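Local coordinates for acetolactate synthase isozyme 1 large subunit (Escherichia coli, PDB 6LPI), which belongs to the thiamine diphosphate-dependent enzyme family, as a large subunit that binds thiamine diphosphate, flavin-adenine dinucleotide and a magnesium ion, at residues F22-G27 with T50-I55; N209-P214 with E275-I280; Q237-M242 with E345-V350. One frame throughout, in Å; residues are numbered along the deposited sequence.

Contact 1: F22-G27 with T50-I55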
# COMPACT_ATOMS: atom_id res chain seq x y z
N PHE B 22 17.04 -17.24 -11.25
CA PHE B 22 15.61 -16.97 -11.37
C PHE B 22 15.35 -15.48 -11.32
O PHE B 22 14.58 -14.94 -12.13
CB PHE B 22 14.88 -17.72 -10.24
CG PHE B 22 13.38 -17.51 -10.22
CD1 PHE B 22 12.81 -16.42 -9.56
CD2 PHE B 22 12.53 -18.44 -10.83
CE1 PHE B 22 11.43 -16.23 -9.55
CE2 PHE B 22 11.14 -18.25 -10.81
CZ PHE B 22 10.60 -17.16 -10.18
N LEU B 23 16.00 -14.78 -10.38
CA LEU B 23 15.82 -13.33 -10.29
C LEU B 23 16.26 -12.65 -11.58
O LEU B 23 15.61 -11.71 -12.05
CB LEU B 23 16.58 -12.77 -9.09
CG LEU B 23 16.01 -13.19 -7.74
CD1 LEU B 23 16.72 -12.46 -6.60
CD2 LEU B 23 14.50 -12.96 -7.68
N GLU B 24 17.37 -13.12 -12.18
CA GLU B 24 17.77 -12.57 -13.47
C GLU B 24 16.67 -12.77 -14.49
O GLU B 24 16.22 -11.81 -15.14
CB GLU B 24 19.05 -13.23 -13.99
CG GLU B 24 20.34 -12.88 -13.27
CD GLU B 24 21.51 -13.71 -13.77
OE1 GLU B 24 22.67 -13.35 -13.45
OE2 GLU B 24 21.25 -14.70 -14.47
N GLN B 25 16.14 -13.99 -14.57
CA GLN B 25 15.13 -14.28 -15.58
C GLN B 25 13.80 -13.58 -15.32
O GLN B 25 12.96 -13.54 -16.22
CB GLN B 25 14.95 -15.79 -15.71
CG GLN B 25 16.19 -16.50 -16.27
CD GLN B 25 16.74 -15.79 -17.51
OE1 GLN B 25 16.05 -15.66 -18.52
NE2 GLN B 25 18.01 -15.37 -17.44
N GLN B 26 13.59 -13.01 -14.14
CA GLN B 26 12.44 -12.13 -13.97
C GLN B 26 12.76 -10.68 -14.30
O GLN B 26 11.92 -9.80 -14.07
CB GLN B 26 11.90 -12.20 -12.54
CG GLN B 26 11.47 -13.56 -12.06
CD GLN B 26 10.41 -14.17 -12.95
OE1 GLN B 26 9.34 -13.60 -13.15
NE2 GLN B 26 10.70 -15.37 -13.45
N GLY B 27 13.94 -10.41 -14.85
CA GLY B 27 14.29 -9.06 -15.25
C GLY B 27 14.76 -8.14 -14.13
O GLY B 27 14.95 -6.95 -14.38
N THR B 50 26.14 -10.68 -13.58
CA THR B 50 26.46 -9.53 -14.42
C THR B 50 25.25 -8.63 -14.68
O THR B 50 25.39 -7.62 -15.39
CB THR B 50 27.07 -9.99 -15.75
OG1 THR B 50 27.57 -8.84 -16.43
CG2 THR B 50 26.03 -10.66 -16.62
N GLN B 51 24.08 -8.99 -14.16
CA GLN B 51 22.84 -8.29 -14.44
C GLN B 51 22.24 -7.59 -13.23
O GLN B 51 21.59 -6.55 -13.38
CB GLN B 51 21.80 -9.27 -15.01
CG GLN B 51 20.40 -8.68 -15.13
CD GLN B 51 19.44 -9.55 -15.91
OE1 GLN B 51 19.72 -10.72 -16.18
NE2 GLN B 51 18.29 -8.98 -16.25
N ILE B 52 22.44 -8.12 -12.02
CA ILE B 52 21.79 -7.62 -10.82
C ILE B 52 22.83 -6.90 -9.97
O ILE B 52 23.80 -7.51 -9.50
CB ILE B 52 21.09 -8.76 -10.04
CG1 ILE B 52 20.13 -9.51 -10.96
CG2 ILE B 52 20.33 -8.23 -8.85
CD1 ILE B 52 19.49 -10.70 -10.31
N ARG B 53 22.63 -5.60 -9.78
CA ARG B 53 23.36 -4.82 -8.79
C ARG B 53 22.65 -4.90 -7.44
O ARG B 53 21.42 -5.03 -7.35
CB ARG B 53 23.51 -3.35 -9.23
CG ARG B 53 23.72 -2.33 -8.08
CD ARG B 53 23.89 -0.89 -8.57
NE ARG B 53 22.97 -0.55 -9.65
CZ ARG B 53 22.59 0.69 -9.94
NH1 ARG B 53 23.06 1.71 -9.22
NH2 ARG B 53 21.74 0.92 -10.95
N HIS B 54 23.45 -4.85 -6.37
CA HIS B 54 22.96 -4.96 -5.00
C HIS B 54 23.23 -3.64 -4.29
O HIS B 54 24.38 -3.21 -4.20
CB HIS B 54 23.65 -6.10 -4.25
CG HIS B 54 23.51 -5.99 -2.76
ND1 HIS B 54 22.42 -6.50 -2.09
CD2 HIS B 54 24.29 -5.38 -1.83
CE1 HIS B 54 22.55 -6.23 -0.80
NE2 HIS B 54 23.67 -5.56 -0.62
N ILE B 55 22.19 -3.01 -3.75
CA ILE B 55 22.32 -1.82 -2.92
C ILE B 55 22.26 -2.18 -1.43
O ILE B 55 21.30 -2.82 -0.96
CB ILE B 55 21.28 -0.76 -3.31
CG1 ILE B 55 21.70 -0.10 -4.63
CG2 ILE B 55 21.14 0.29 -2.23
CD1 ILE B 55 21.36 -0.84 -5.88
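E24 meets the end of Q51 and the CD1 methyl of I52 by van der Waals contact. The apolar part belongs to I52, whose CD1 reaches the last turn of helix 15-25. This methyl sits 3.8 Å from L23 CB and 3.8 Å from E24 CG, touching two consecutive helix residues. Behind I52 lie V31 and L46, and L23 continues the hydrophobic layer to F155 of helix 147-159.

The second group is van der Waals contact from a polar side chain. Q51 runs straight across the gap, CG anti to its own nitrogen (chi1 171°) and the chain extended. Its OE1 lies against E24 CB at 3.4 Å, while NE2 stops 3.7 Å from E24 O and 4.1 Å from G27 CA. The amide rests on the E24 CB-CG stem, its plane 26° from that of the carboxylate, which goes to S49.

Polar links run through a residue just outside. S49 OG is hydrogen-bonded to E24 OE1 and to the backbone N of both Q51 and I52, which ties the helix to the turn before strand 53-56. G27, at positive phi, is the C-prime residue of a Schellman motif, with G27 N bonded to E24 O.

Within this chain, strand 53-56 is an outermost strand of the parallel sheet of the N-terminal domain, reached from strand 30-33 through a beta-alpha-beta crossover over helix 40-47. The chemistry implies a greasy inner side at I52 and a polar outer side at Q51; S49 gives the E24 carboxylate a partner and probably steadies it.

Contact 2: N209-P214 with E275-I280; sequences NAAKRP and EADLLI
D277 faces K212 and R213, and its side chain is worth following outward. CB carries the group into the crowded position between the backbone N and the carbonyl carbon (chi1 67°), which swings the carboxylate toward the 209-214 segment. CG then lies 3.4 Å from R213 N. One branch, OD1, accepts the R213 N-H at 2.9 Å, met from above the carboxylate plane, and also touches A211 CB. The other, OD2, accepts from K212 N at 2.8 Å through its syn lone pair, and the K212 side chain crosses D277 at about a right angle, CB and CG close to OD2. Two successive backbone N-H groups are thus gripped by one carboxylate, and D277 N returns a bond to R213 O at 3.2 Å.

These residues lead into two neighbouring parallel strands, 214-218 and 278-282, in the middle of the Rossmann-like sheet of the central domain. Just before them, a turn about CG-CD brings the guanidinium edge of R213 to E275 O; NE points at that oxygen, modelled doubtfully short, and NH2 adds a weak bond. Further in, L278 CD2 packs on A211 CB at 3.8 Å, and I280 CD1 on P214 CB at 4.1 Å.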
# COMPACT_ATOMS: atom_id res chain seq x y z
N ASN B 209 -26.17 6.51 -16.14
CA ASN B 209 -26.85 7.35 -17.11
C ASN B 209 -28.09 8.00 -16.50
O ASN B 209 -28.43 9.13 -16.86
CB ASN B 209 -27.21 6.50 -18.33
CG ASN B 209 -25.99 6.18 -19.19
OD1 ASN B 209 -24.91 6.75 -19.01
ND2 ASN B 209 -26.15 5.22 -20.09
N ALA B 210 -28.70 7.36 -15.51
CA ALA B 210 -29.93 7.87 -14.92
C ALA B 210 -29.72 8.67 -13.65
O ALA B 210 -30.70 9.13 -13.06
CB ALA B 210 -30.88 6.71 -14.64
N ALA B 211 -28.48 8.87 -13.22
CA ALA B 211 -28.21 9.49 -11.93
C ALA B 211 -28.23 11.01 -12.04
O ALA B 211 -27.71 11.57 -13.00
CB ALA B 211 -26.87 9.01 -11.39
N LYS B 212 -28.88 11.67 -11.06
CA LYS B 212 -28.91 13.14 -11.09
C LYS B 212 -27.57 13.73 -10.64
O LYS B 212 -27.10 14.71 -11.23
CB LYS B 212 -30.01 13.70 -10.17
CG LYS B 212 -31.39 13.00 -10.17
CD LYS B 212 -32.39 13.56 -9.07
CE LYS B 212 -32.42 12.74 -7.72
NZ LYS B 212 -33.52 13.11 -6.72
N ARG B 213 -26.91 13.12 -9.65
CA ARG B 213 -25.73 13.73 -9.01
C ARG B 213 -24.67 12.67 -8.71
O ARG B 213 -24.39 12.36 -7.54
CB ARG B 213 -26.13 14.48 -7.74
CG ARG B 213 -27.24 15.50 -7.90
CD ARG B 213 -27.41 16.38 -6.67
NE ARG B 213 -27.89 15.63 -5.51
CZ ARG B 213 -29.17 15.35 -5.27
NH1 ARG B 213 -30.11 15.75 -6.12
NH2 ARG B 213 -29.50 14.64 -4.19
N PRO B 214 -24.04 12.12 -9.73
CA PRO B 214 -23.02 11.10 -9.48
C PRO B 214 -21.66 11.71 -9.16
O PRO B 214 -21.32 12.81 -9.60
CB PRO B 214 -22.97 10.33 -10.80
CG PRO B 214 -23.21 11.41 -11.82
CD PRO B 214 -24.17 12.41 -11.17
N GLU B 275 -24.29 15.22 -1.07
CA GLU B 275 -25.32 15.52 -2.06
C GLU B 275 -25.43 14.45 -3.14
O GLU B 275 -26.39 14.46 -3.91
CB GLU B 275 -25.04 16.87 -2.73
CG GLU B 275 -24.80 18.05 -1.82
CD GLU B 275 -26.06 18.59 -1.17
OE1 GLU B 275 -25.94 19.43 -0.25
OE2 GLU B 275 -27.16 18.23 -1.63
N ALA B 276 -24.47 13.53 -3.23
CA ALA B 276 -24.51 12.53 -4.30
C ALA B 276 -25.68 11.56 -4.15
O ALA B 276 -26.03 11.14 -3.04
CB ALA B 276 -23.20 11.75 -4.32
N ASP B 277 -26.31 11.21 -5.28
CA ASP B 277 -27.30 10.15 -5.33
C ASP B 277 -26.76 8.83 -5.88
O ASP B 277 -27.46 7.82 -5.81
CB ASP B 277 -28.54 10.58 -6.14
CG ASP B 277 -28.27 10.78 -7.64
OD1 ASP B 277 -27.10 10.74 -8.07
OD2 ASP B 277 -29.26 10.97 -8.40
N LEU B 278 -25.55 8.82 -6.42
CA LEU B 278 -24.88 7.59 -6.82
C LEU B 278 -23.38 7.81 -6.81
O LEU B 278 -22.91 8.82 -7.36
CB LEU B 278 -25.30 7.16 -8.23
CG LEU B 278 -24.43 6.07 -8.85
CD1 LEU B 278 -24.95 4.69 -8.45
CD2 LEU B 278 -24.41 6.26 -10.36
N LEU B 279 -22.63 6.93 -6.18
CA LEU B 279 -21.18 7.03 -6.25
C LEU B 279 -20.62 5.77 -6.90
O LEU B 279 -21.07 4.65 -6.63
CB LEU B 279 -20.48 7.35 -4.91
CG LEU B 279 -20.65 6.87 -3.51
CD1 LEU B 279 -19.91 5.62 -3.39
CD2 LEU B 279 -20.03 7.90 -2.61
N ILE B 280 -19.70 6.00 -7.84
CA ILE B 280 -19.00 4.98 -8.60
C ILE B 280 -17.63 4.78 -7.97
O ILE B 280 -16.77 5.65 -8.06
CB ILE B 280 -18.85 5.37 -10.07
CG1 ILE B 280 -20.16 5.93 -10.65
CG2 ILE B 280 -18.23 4.24 -10.86
CD1 ILE B 280 -20.16 7.41 -10.81

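Contact 3: Q237-M242 with E345-V350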
# COMPACT_ATOMS: atom_id res chain seq x y z
N GLN B 237 -18.85 13.32 -17.58
CA GLN B 237 -18.65 14.56 -16.84
C GLN B 237 -18.94 14.39 -15.35
O GLN B 237 -19.74 15.10 -14.73
CB GLN B 237 -19.51 15.66 -17.46
CG GLN B 237 -18.95 16.10 -18.76
CD GLN B 237 -17.89 17.15 -18.56
OE1 GLN B 237 -18.14 18.21 -17.98
NE2 GLN B 237 -16.68 16.84 -18.99
N LEU B 238 -18.22 13.48 -14.77
CA LEU B 238 -18.39 13.10 -13.38
C LEU B 238 -17.49 13.95 -12.50
O LEU B 238 -16.29 14.05 -12.78
CB LEU B 238 -18.04 11.64 -13.19
CG LEU B 238 -18.84 10.74 -14.12
CD1 LEU B 238 -18.50 9.29 -13.84
CD2 LEU B 238 -20.34 11.01 -13.99
N PRO B 239 -18.01 14.60 -11.48
CA PRO B 239 -17.13 15.08 -10.41
C PRO B 239 -16.35 13.90 -9.84
O PRO B 239 -16.93 12.86 -9.52
CB PRO B 239 -18.11 15.67 -9.39
CG PRO B 239 -19.26 16.15 -10.22
CD PRO B 239 -19.34 15.22 -11.42
N THR B 240 -15.03 14.02 -9.79
CA THR B 240 -14.19 12.91 -9.35
C THR B 240 -13.38 13.28 -8.11
O THR B 240 -12.70 14.31 -8.08
CB THR B 240 -13.26 12.47 -10.47
OG1 THR B 240 -12.27 13.48 -10.64
CG2 THR B 240 -14.02 12.33 -11.75
N THR B 241 -13.50 12.46 -7.08
CA THR B 241 -12.73 12.60 -5.86
C THR B 241 -11.72 11.46 -5.79
O THR B 241 -11.97 10.36 -6.28
CB THR B 241 -13.64 12.61 -4.63
OG1 THR B 241 -12.87 12.92 -3.46
CG2 THR B 241 -14.31 11.26 -4.43
N MET B 242 -10.59 11.71 -5.13
CA MET B 242 -9.58 10.68 -5.00
C MET B 242 -9.21 10.48 -3.54
O MET B 242 -9.30 11.40 -2.73
CB MET B 242 -8.33 11.01 -5.81
CG MET B 242 -8.55 11.20 -7.29
SD MET B 242 -7.44 12.45 -8.00
CE MET B 242 -8.31 13.98 -7.66
N GLU B 345 -26.56 21.27 -14.30
CA GLU B 345 -27.08 21.72 -13.01
C GLU B 345 -26.29 21.14 -11.85
O GLU B 345 -26.06 21.81 -10.83
CB GLU B 345 -28.57 21.41 -12.89
CG GLU B 345 -29.41 22.68 -13.00
CD GLU B 345 -30.88 22.45 -12.77
OE1 GLU B 345 -31.44 21.51 -13.37
OE2 GLU B 345 -31.50 23.24 -12.03
N TRP B 346 -25.88 19.87 -11.98
CA TRP B 346 -25.09 19.28 -10.91
C TRP B 346 -23.76 20.00 -10.79
O TRP B 346 -23.33 20.32 -9.68
CB TRP B 346 -24.95 17.77 -11.19
CG TRP B 346 -23.98 16.90 -10.39
CD1 TRP B 346 -23.14 15.95 -10.90
CD2 TRP B 346 -23.78 16.87 -8.96
NE1 TRP B 346 -22.45 15.32 -9.89
CE2 TRP B 346 -22.82 15.87 -8.69
CE3 TRP B 346 -24.32 17.59 -7.88
CZ2 TRP B 346 -22.38 15.58 -7.40
CZ3 TRP B 346 -23.89 17.30 -6.61
CH2 TRP B 346 -22.93 16.30 -6.37
N HIS B 347 -23.18 20.42 -11.92
CA HIS B 347 -21.95 21.18 -11.83
C HIS B 347 -22.18 22.54 -11.20
O HIS B 347 -21.35 22.98 -10.40
CB HIS B 347 -21.29 21.33 -13.20
CG HIS B 347 -20.48 20.14 -13.59
ND1 HIS B 347 -20.66 19.47 -14.78
CD2 HIS B 347 -19.53 19.45 -12.91
CE1 HIS B 347 -19.83 18.43 -14.83
NE2 HIS B 347 -19.14 18.40 -13.70
N GLN B 348 -23.29 23.22 -11.52
CA GLN B 348 -23.55 24.48 -10.82
C GLN B 348 -23.64 24.26 -9.32
O GLN B 348 -23.24 25.13 -8.54
CB GLN B 348 -24.84 25.18 -11.27
CG GLN B 348 -25.33 24.93 -12.66
CD GLN B 348 -26.72 25.54 -12.87
OE1 GLN B 348 -27.22 26.29 -12.03
NE2 GLN B 348 -27.35 25.20 -13.99
N LEU B 349 -24.16 23.10 -8.91
CA LEU B 349 -24.24 22.82 -7.49
C LEU B 349 -22.86 22.57 -6.90
O LEU B 349 -22.54 23.05 -5.81
CB LEU B 349 -25.18 21.63 -7.26
CG LEU B 349 -25.27 21.01 -5.87
CD1 LEU B 349 -25.48 22.09 -4.78
CD2 LEU B 349 -26.44 20.00 -5.87
N VAL B 350 -22.01 21.85 -7.65
CA VAL B 350 -20.65 21.63 -7.18
C VAL B 350 -19.95 22.96 -6.97
O VAL B 350 -19.43 23.26 -5.89
CB VAL B 350 -19.86 20.74 -8.16
CG1 VAL B 350 -18.42 20.50 -7.67
CG2 VAL B 350 -20.58 19.43 -8.43
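The Rossmann-like sheet of the central domain is flanked here by helix 344-354, which presents W346, H347 and V350 to the loop just ahead of strand 240-242, where P239 and Q237 receive them. The P239 ring fits between the three side chains. Its CG is 3.3 Å from W346 NE1 and 4.0 Å from V350 CG2, and its CD lies 3.9 Å from H347 NE2. Proline and indole cross obliquely.

W346 reaches the sheet because its CG is anti to its own nitrogen (chi1 170°), and its face is packed from within the helix: V350 CG2 stands over the centre of the ring, 4.0 Å above the plane. The indole N-H is hydrogen-bonded to P214 O, so the ring is held by a polar bond to the neighbouring strand as well as by carbon contacts. I272 of helix 267-273 packs on both W346 and V350, and L258 of strand 257-260 touches P239 and V350, so the cluster bridges sheet and helices.

On the outer side, H347 lies beside the turn that follows helix 226-235. Q237 has positive phi and is the C-prime residue of the Schellman motif closing that helix, with Q237 N bonded to E234 O. Its side chain crosses the imidazole at about a right angle, the amide and ring planes 63° apart. H347 CE1 lies 3.3 Å from Q237 O and 3.6 Å from Q237 OE1, while Q237 NE2 turns back to bond with E234 O.

From the N terminus, contact 1 comes first and closes a short loop holding strand 30-33 and helix 40-47, joining the end of helix 15-25 to the loop that leads into strand 53-56. It ends before the others begin and lies on the opposite side of the chain's centre, about 49 Å from contact 2 and 47 Å from contact 3, centre to centre. Those two cross: 209-214 is followed by 237-242, then 275-280, then 345-350. Their centres are about 10 Å apart, and they touch through R213 and P214 against W346. Contact 2 joins two sheet strands at their starts; contact 3 adds helix 344-354 to the same sheet.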